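PDB 4GDI: neuraminidase from Influenza A virus, which is a neuraminidase-like beta-propeller predicted to remove terminal sialic acid from glycoconjugates, though its putative active site has diverged. Local coordinates for residues K281-S286 against G290-Q295; T212-W217 against P243-R248; R175-E178 against T183-R186. All blocks are in the same frame, centred on the assembly; numbering follows the deposited sequence.

Contact 1. Residues K281-S286 against G290-Q295; sequences KTKAES and GFVLEQ
K281 and V292 face each other as an antiparallel hydrogen-bonded pair at the loop end of a beta hairpin, where strand 277-281 runs out into the turn. The bond from V292 N to K281 O is 2.7 Å long and meets the oxygen almost head-on, with 164° at the acceptor. Its counterpart, K281 N to V292 O, is longer at 3.1 Å. Two CA-H...O contacts lengthen the ladder on the side of the turn: F291 CA lies 3.3 Å from K281 O, and T282 CA lies 3.4 Å from G290 O.

The side chains divide between the two faces of this ribbon. On one, K281 has CG wedged between its own backbone N and carbonyl carbon (chi1 63°) and then runs extended, which brings its end across E294. K281 CE stops 3.7 Å from E294 OE1, while K281 NZ is 4.1 Å from E294 OE1, beyond a salt bridge. V292 shares this face; its CG1 is anti to the backbone N (chi1 175°), so CG2 is the branch that reaches K283, 3.9 Å from K283 CA. The bent chain of K283 passes over the same methyl and ends in a salt bridge with E311. G290 CA backs onto K283 CB. On the other face, the F291 ring lies beneath the start of the lysine backbone, with K281 N above the rim of the ring.

T282 OG1 reaches forward to A284 O, which it meets from above the carbonyl plane, while T282 O accepts from R248 NH2. Backbone bonding and apolar contact therefore carry this join between strands 277-281 and 289-296 of one propeller blade, and the K281-E294 attraction probably adds only a diffuse electrostatic contribution.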
loop_
_atom_site.group_PDB
_atom_site.type_symbol
_atom_site.label_atom_id
_atom_site.label_comp_id
_atom_site.label_asym_id
_atom_site.label_seq_id
_atom_site.Cartn_x
_atom_site.Cartn_y
_atom_site.Cartn_z
ATOM N N LYS A 281 31.320 20.562 2.634
ATOM C CA LYS A 281 30.953 21.904 3.073
ATOM C C LYS A 281 30.199 22.697 1.997
ATOM O O LYS A 281 30.187 22.339 0.807
ATOM C CB LYS A 281 32.209 22.665 3.491
ATOM C CG LYS A 281 33.208 22.877 2.340
ATOM C CD LYS A 281 34.459 23.645 2.793
ATOM C CE LYS A 281 35.306 24.098 1.591
ATOM N NZ LYS A 281 36.435 24.997 1.995
ATOM N N THR A 282 29.549 23.768 2.432
ATOM C CA THR A 282 28.946 24.720 1.502
ATOM C C THR A 282 30.033 25.246 0.551
ATOM O O THR A 282 31.193 25.390 0.928
ATOM C CB THR A 282 28.309 25.888 2.254
ATOM O OG1 THR A 282 29.297 26.525 3.068
ATOM C CG2 THR A 282 27.141 25.399 3.160
ATOM N N LYS A 283 29.657 25.507 -0.691
ATOM C CA LYS A 283 30.563 26.136 -1.646
ATOM C C LYS A 283 31.133 27.410 -1.016
ATOM O O LYS A 283 32.344 27.558 -0.876
ATOM C CB LYS A 283 29.804 26.441 -2.942
ATOM C CG LYS A 283 30.546 27.280 -3.977
ATOM C CD LYS A 283 31.822 26.618 -4.451
ATOM C CE LYS A 283 32.510 27.454 -5.533
ATOM N NZ LYS A 283 31.648 27.680 -6.739
ATOM N N ALA A 284 30.245 28.299 -0.591
ATOM C CA ALA A 284 30.641 29.601 -0.070
ATOM C C ALA A 284 30.633 29.645 1.457
ATOM O O ALA A 284 29.757 29.068 2.101
ATOM C CB ALA A 284 29.700 30.668 -0.620
ATOM N N GLU A 285 31.588 30.362 2.038
ATOM C CA GLU A 285 31.572 30.595 3.481
ATOM C C GLU A 285 30.584 31.703 3.832
ATOM O O GLU A 285 30.308 31.957 5.001
ATOM C CB GLU A 285 32.956 31.006 3.964
ATOM C CG GLU A 285 33.347 32.397 3.512
ATOM C CD GLU A 285 34.814 32.668 3.687
ATOM O OE1 GLU A 285 35.622 31.979 3.026
ATOM O OE2 GLU A 285 35.158 33.563 4.487
ATOM N N SER A 286 30.069 32.367 2.805
ATOM C CA SER A 286 29.251 33.557 2.982
ATOM C C SER A 286 27.758 33.227 2.991
ATOM O O SER A 286 26.958 33.951 3.571
ATOM C CB SER A 286 29.561 34.554 1.864
ATOM O OG SER A 286 29.649 33.892 0.606
ATOM N N GLY A 290 25.397 25.653 -2.159
ATOM C CA GLY A 290 26.297 24.694 -2.777
ATOM C C GLY A 290 26.725 23.603 -1.809
ATOM O O GLY A 290 26.469 23.690 -0.614
ATOM N N PHE A 291 27.381 22.575 -2.336
ATOM C CA PHE A 291 27.967 21.529 -1.500
ATOM C C PHE A 291 29.169 20.951 -2.219
ATOM O O PHE A 291 29.097 20.570 -3.398
ATOM C CB PHE A 291 26.944 20.433 -1.201
ATOM C CG PHE A 291 27.176 19.700 0.095
ATOM C CD1 PHE A 291 27.052 20.347 1.311
ATOM C CD2 PHE A 291 27.460 18.349 0.096
ATOM C CE1 PHE A 291 27.241 19.667 2.500
ATOM C CE2 PHE A 291 27.645 17.662 1.294
ATOM C CZ PHE A 291 27.535 18.322 2.490
ATOM N N VAL A 292 30.279 20.872 -1.496
ATOM C CA VAL A 292 31.547 20.471 -2.083
ATOM C C VAL A 292 32.209 19.330 -1.294
ATOM O O VAL A 292 32.368 19.405 -0.072
ATOM C CB VAL A 292 32.495 21.686 -2.147
ATOM C CG1 VAL A 292 33.873 21.274 -2.645
ATOM C CG2 VAL A 292 31.901 22.756 -3.042
ATOM N N LEU A 293 32.582 18.279 -2.012
ATOM C CA LEU A 293 33.248 17.120 -1.432
ATOM C C LEU A 293 34.726 17.167 -1.832
ATOM O O LEU A 293 35.046 17.258 -3.013
ATOM C CB LEU A 293 32.603 15.836 -1.950
ATOM C CG LEU A 293 31.453 15.265 -1.106
ATOM C CD1 LEU A 293 31.993 14.555 0.126
ATOM C CD2 LEU A 293 30.506 16.363 -0.695
ATOM N N GLU A 294 35.622 17.125 -0.853
ATOM C CA GLU A 294 37.057 17.155 -1.144
ATOM C C GLU A 294 37.782 15.973 -0.523
ATOM O O GLU A 294 37.570 15.629 0.643
ATOM C CB GLU A 294 37.662 18.468 -0.668
ATOM C CG GLU A 294 37.121 19.678 -1.442
ATOM C CD GLU A 294 37.659 21.002 -0.932
ATOM O OE1 GLU A 294 37.324 21.380 0.209
ATOM O OE2 GLU A 294 38.410 21.666 -1.679
ATOM N N GLN A 295 38.633 15.345 -1.323
ATOM C CA GLN A 295 39.410 14.202 -0.881
ATOM C C GLN A 295 40.796 14.620 -0.383
ATOM O O GLN A 295 41.497 15.392 -1.044
ATOM C CB GLN A 295 39.577 13.233 -2.041
ATOM C CG GLN A 295 40.221 11.913 -1.643
ATOM C CD GLN A 295 40.715 11.133 -2.850
ATOM O OE1 GLN A 295 41.370 11.690 -3.719
ATOM N NE2 GLN A 295 40.396 9.850 -2.908
#

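Contact 2. Residues T212-W217 against P243-R248; sequences TGTNLW and PTDFPR. With CA (calcium ion), chain R.
N215 and D245 meet through a calcium ion: N215 O and D245 OD2 each lie 2.3 Å from the metal. The separation of N215 O from D245 OD2, 3.5 Å, is imposed by shared coordination. A water at 2.4 Å from the calcium ion is a third ligand. The carbonyl oxygens of D219, G263 and G265 bring the count to six.

The second shell fixes these ligands. The metal-bound water gives a proton to P247 O at 2.6 Å, just after a cis peptide bond. D245 CG is anti to the backbone N (chi1 -155°), which turns OD2 to the metal and OD1 away, toward the backbone N of I267; T214 CG2 packs crosswise against the same carboxylate. Another water accepts from N215 N at 2.8 Å and reaches D245 OD2 only weakly. The side chain of N215 serves its own loop, taking the N-H of W217 on OD1 at 2.8 Å in an Asx turn. R248 NH1 donates to D245 O, which lies in the guanidinium plane.

Among the six ligands D245 supplies the one carboxylate, the rest being neutral oxygens, so the ion probably retains net positive charge and draws two distant loops together.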
loop_
_atom_site.group_PDB
_atom_site.type_symbol
_atom_site.label_atom_id
_atom_site.label_comp_id
_atom_site.label_asym_id
_atom_site.label_seq_id
_atom_site.Cartn_x
_atom_site.Cartn_y
_atom_site.Cartn_z
ATOM N N THR A 212 31.147 12.303 13.257
ATOM C CA THR A 212 31.489 13.700 13.125
ATOM C C THR A 212 30.502 14.489 13.941
ATOM O O THR A 212 29.302 14.214 13.902
ATOM C CB THR A 212 31.409 14.205 11.696
ATOM O OG1 THR A 212 32.272 13.430 10.869
ATOM C CG2 THR A 212 31.864 15.694 11.640
ATOM N N GLY A 213 31.022 15.444 14.700
ATOM C CA GLY A 213 30.207 16.329 15.510
ATOM C C GLY A 213 30.036 17.715 14.912
ATOM O O GLY A 213 30.615 18.050 13.871
ATOM N N THR A 214 29.200 18.511 15.566
ATOM C CA THR A 214 29.046 19.923 15.240
ATOM C C THR A 214 29.276 20.692 16.531
ATOM O O THR A 214 28.616 20.436 17.537
ATOM C CB THR A 214 27.664 20.214 14.686
ATOM O OG1 THR A 214 27.508 19.568 13.420
ATOM C CG2 THR A 214 27.442 21.754 14.501
ATOM N N ASN A 215 30.257 21.586 16.525
ATOM C CA ASN A 215 30.552 22.403 17.695
ATOM C C ASN A 215 29.823 23.739 17.573
ATOM O O ASN A 215 30.187 24.571 16.753
ATOM C CB ASN A 215 32.065 22.629 17.834
ATOM C CG ASN A 215 32.445 23.330 19.133
ATOM O OD1 ASN A 215 31.688 24.143 19.663
ATOM N ND2 ASN A 215 33.625 23.019 19.643
ATOM N N LEU A 216 28.794 23.928 18.395
ATOM C CA LEU A 216 27.934 25.110 18.313
ATOM C C LEU A 216 28.453 26.264 19.175
ATOM O O LEU A 216 27.872 27.355 19.207
ATOM C CB LEU A 216 26.519 24.751 18.778
ATOM C CG LEU A 216 25.745 23.747 17.926
ATOM C CD1 LEU A 216 24.337 23.542 18.505
ATOM C CD2 LEU A 216 25.666 24.202 16.482
ATOM N N TRP A 217 29.554 26.010 19.866
ATOM C CA TRP A 217 30.081 26.922 20.867
ATOM C C TRP A 217 31.246 27.747 20.330
ATOM O O TRP A 217 31.122 28.961 20.146
ATOM C CB TRP A 217 30.533 26.114 22.078
ATOM C CG TRP A 217 31.248 26.896 23.107
ATOM C CD1 TRP A 217 31.250 28.253 23.255
ATOM C CD2 TRP A 217 32.078 26.375 24.148
ATOM N NE1 TRP A 217 32.022 28.608 24.331
ATOM C CE2 TRP A 217 32.547 27.475 24.895
ATOM C CE3 TRP A 217 32.475 25.083 24.523
ATOM C CZ2 TRP A 217 33.394 27.325 25.987
ATOM C CZ3 TRP A 217 33.307 24.934 25.611
ATOM C CH2 TRP A 217 33.763 26.051 26.333
ATOM N N PRO A 243 38.006 24.918 7.496
ATOM C CA PRO A 243 36.877 24.584 8.379
ATOM C C PRO A 243 35.660 24.149 7.562
ATOM O O PRO A 243 35.540 24.617 6.440
ATOM C CB PRO A 243 36.604 25.904 9.110
ATOM C CG PRO A 243 37.877 26.670 9.002
ATOM C CD PRO A 243 38.443 26.310 7.676
ATOM N N THR A 244 34.790 23.274 8.083
ATOM C CA THR A 244 33.663 22.801 7.281
ATOM C C THR A 244 32.289 23.022 7.907
ATOM O O THR A 244 31.271 22.700 7.295
ATOM C CB THR A 244 33.788 21.296 6.901
ATOM O OG1 THR A 244 33.750 20.477 8.080
ATOM C CG2 THR A 244 35.063 21.040 6.135
ATOM N N ASP A 245 32.249 23.576 9.110
ATOM C CA ASP A 245 30.984 23.952 9.715
ATOM C C ASP A 245 30.400 25.136 8.922
ATOM O O ASP A 245 31.077 25.752 8.098
ATOM C CB ASP A 245 31.213 24.354 11.169
ATOM C CG ASP A 245 29.981 24.190 12.039
ATOM O OD1 ASP A 245 28.902 23.801 11.528
ATOM O OD2 ASP A 245 30.107 24.454 13.252
ATOM N N PHE A 246 29.124 25.415 9.139
ATOM C CA PHE A 246 28.543 26.677 8.723
ATOM C C PHE A 246 27.751 27.241 9.889
ATOM O O PHE A 246 26.865 26.568 10.412
ATOM C CB PHE A 246 27.648 26.542 7.501
ATOM C CG PHE A 246 27.259 27.875 6.922
ATOM C CD1 PHE A 246 26.227 28.616 7.489
ATOM C CD2 PHE A 246 27.962 28.414 5.858
ATOM C CE1 PHE A 246 25.891 29.865 6.992
ATOM C CE2 PHE A 246 27.629 29.667 5.349
ATOM C CZ PHE A 246 26.588 30.387 5.919
ATOM N N PRO A 247 28.055 28.491 10.291
ATOM C CA PRO A 247 28.988 29.408 9.616
ATOM C C PRO A 247 30.445 29.066 9.858
ATOM O O PRO A 247 30.757 28.163 10.645
ATOM C CB PRO A 247 28.667 30.764 10.259
ATOM C CG PRO A 247 28.212 30.427 11.625
ATOM C CD PRO A 247 27.505 29.084 11.523
ATOM N N ARG A 248 31.334 29.788 9.180
ATOM C CA ARG A 248 32.771 29.610 9.370
ATOM C C ARG A 248 33.510 30.824 8.843
ATOM O O ARG A 248 32.939 31.624 8.116
ATOM C CB ARG A 248 33.273 28.366 8.631
ATOM C CG ARG A 248 33.006 28.360 7.134
ATOM C CD ARG A 248 33.776 27.223 6.466
ATOM N NE ARG A 248 33.583 27.154 5.018
ATOM C CZ ARG A 248 32.491 26.700 4.405
ATOM N NH1 ARG A 248 31.436 26.263 5.100
ATOM N NH2 ARG A 248 32.458 26.690 3.078
HETATM CA CA CA R . 30.489 25.921 14.941
HETATM O O HOH W 1 31.769 22.291 14.241
HETATM O O HOH W 2 30.796 27.605 13.228
#

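Contact 3. Residues R175-E178 against T183-R186; sequences RIYE and TVQR
R186 and E178 form a salt bridge in which a single carboxylate oxygen takes both nitrogens: R186 NE donates to E178 OE1 at 2.8 Å, nearly along the C-O axis and close to the guanidinium plane, while R186 NH2 adds a weak bond of 3.2 Å to E178 OE1. The two planes are 43° apart, and the contacts to OE1 make this a bifurcated grip on one oxygen, not a two-oxygen, side-on pairing. R186 gets there with CG lodged between its backbone N and carbonyl carbon (chi1 56°) and an otherwise extended chain. E178 OE2 instead accepts from a water at 2.6 Å and from S158 OG, and R186 NH2 has a second salt bridge with E230. E178 is a calcium ligand in a structure of this protein, though no calcium is bound to it here.

Backbone bonds run alongside. E178 N donates to R186 O at 3.0 Å, and Q185 N donates to E178 O at 2.9 Å. Two residues, Q185 and R186, thus sit opposite one, and with psi -47° at Q185 this is consistent with a classic beta bulge. Q185 bends back so that NE2 reaches T183 O at 2.9 Å. Further out, V184 CG1 touches the edge of the Y177 ring, 3.9 Å from Y177 CD2.

The hairpin of strands 173-180 and 183-189 makes up the outer half of a four-stranded antiparallel blade. Strand 158-165 flanks 173-180 on its other side, where V161 and V163 touch Y177, and the Y177 ring also stacks with F137 and W187, joining the outermost strand and strand 132-138 of the adjoining sheet.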
loop_
_atom_site.group_PDB
_atom_site.type_symbol
_atom_site.label_atom_id
_atom_site.label_comp_id
_atom_site.label_asym_id
_atom_site.label_seq_id
_atom_site.Cartn_x
_atom_site.Cartn_y
_atom_site.Cartn_z
ATOM N N ARG A 175 27.509 11.586 26.039
ATOM C CA ARG A 175 27.713 10.209 26.446
ATOM C C ARG A 175 27.497 9.248 25.279
ATOM O O ARG A 175 26.607 9.457 24.454
ATOM C CB ARG A 175 26.705 9.851 27.535
ATOM C CG ARG A 175 26.875 10.613 28.822
ATOM C CD ARG A 175 25.855 10.159 29.849
ATOM N NE ARG A 175 26.154 10.703 31.165
ATOM C CZ ARG A 175 25.490 10.400 32.274
ATOM N NH1 ARG A 175 24.471 9.544 32.235
ATOM N NH2 ARG A 175 25.854 10.955 33.425
ATOM N N ILE A 176 28.309 8.195 25.221
ATOM C CA ILE A 176 28.018 7.061 24.367
ATOM C C ILE A 176 27.177 6.085 25.167
ATOM O O ILE A 176 27.551 5.706 26.280
ATOM C CB ILE A 176 29.278 6.303 23.943
ATOM C CG1 ILE A 176 30.259 7.230 23.246
ATOM C CG2 ILE A 176 28.889 5.145 23.014
ATOM C CD1 ILE A 176 31.605 6.589 22.988
ATOM N N TYR A 177 26.045 5.685 24.603
ATOM C CA TYR A 177 25.244 4.627 25.183
ATOM C C TYR A 177 25.379 3.348 24.353
ATOM O O TYR A 177 25.298 3.381 23.126
ATOM C CB TYR A 177 23.787 5.065 25.250
ATOM C CG TYR A 177 23.467 5.921 26.447
ATOM C CD1 TYR A 177 23.732 7.286 26.453
ATOM C CD2 TYR A 177 22.896 5.364 27.572
ATOM C CE1 TYR A 177 23.430 8.067 27.558
ATOM C CE2 TYR A 177 22.604 6.131 28.683
ATOM C CZ TYR A 177 22.867 7.473 28.673
ATOM O OH TYR A 177 22.549 8.216 29.783
ATOM N N GLU A 178 25.605 2.220 25.016
ATOM C CA GLU A 178 25.546 0.938 24.335
ATOM C C GLU A 178 24.225 0.242 24.655
ATOM O O GLU A 178 23.888 0.080 25.824
ATOM C CB GLU A 178 26.699 0.035 24.751
ATOM C CG GLU A 178 26.609 -1.330 24.109
ATOM C CD GLU A 178 27.698 -2.286 24.582
ATOM O OE1 GLU A 178 28.520 -1.889 25.429
ATOM O OE2 GLU A 178 27.722 -3.436 24.096
ATOM N N THR A 183 17.995 -2.104 25.310
ATOM C CA THR A 183 18.224 -1.998 26.747
ATOM C C THR A 183 19.632 -1.476 26.996
ATOM O O THR A 183 20.608 -2.041 26.484
ATOM C CB THR A 183 18.081 -3.372 27.428
ATOM O OG1 THR A 183 16.825 -3.962 27.068
ATOM C CG2 THR A 183 18.157 -3.229 28.947
ATOM N N VAL A 184 19.743 -0.434 27.808
ATOM C CA VAL A 184 21.043 0.138 28.119
ATOM C C VAL A 184 21.911 -0.897 28.840
ATOM O O VAL A 184 21.539 -1.399 29.897
ATOM C CB VAL A 184 20.895 1.401 28.978
ATOM C CG1 VAL A 184 22.262 1.942 29.385
ATOM C CG2 VAL A 184 20.111 2.450 28.220
ATOM N N GLN A 185 23.062 -1.211 28.249
ATOM C CA GLN A 185 24.037 -2.116 28.857
ATOM C C GLN A 185 25.037 -1.338 29.692
ATOM O O GLN A 185 25.347 -1.708 30.820
ATOM C CB GLN A 185 24.776 -2.904 27.776
ATOM C CG GLN A 185 23.831 -3.656 26.855
ATOM C CD GLN A 185 23.020 -4.700 27.603
ATOM O OE1 GLN A 185 23.560 -5.704 28.054
ATOM N NE2 GLN A 185 21.722 -4.463 27.739
ATOM N N ARG A 186 25.553 -0.266 29.119
ATOM C CA ARG A 186 26.431 0.635 29.833
ATOM C C ARG A 186 26.528 1.944 29.067
ATOM O O ARG A 186 25.990 2.077 27.970
ATOM C CB ARG A 186 27.811 0.013 30.028
ATOM C CG ARG A 186 28.458 -0.407 28.759
ATOM C CD ARG A 186 29.700 -1.256 28.982
ATOM N NE ARG A 186 30.041 -1.924 27.735
ATOM C CZ ARG A 186 31.234 -2.415 27.422
ATOM N NH1 ARG A 186 32.256 -2.340 28.269
ATOM N NH2 ARG A 186 31.396 -2.996 26.242
HETATM O O HOH W 3 30.113 -3.954 23.197
#

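Overall arrangement
From the N terminus, contact 3 comes first, closing the tight hairpin whose strands 173-180 and 183-189 are separated by residues 181-182. Contact 2 follows, spanning 25 residues and bringing the end of strand 208-214 to the loop after strand 233-236. Contact 1 comes last, closing the loop 282-288 between strands 277-281 and 289-296. All three are in series; none nests or crosses. Contacts 1 and 2 touch, with R248 NH2 probably hydrogen-bonded to T282 O at 2.8 Å, so the calcium-bound loop adjoins the next blade. Contact 3 lies about 35 Å from contact 1, centre to centre, on the opposite side of the chain's centre.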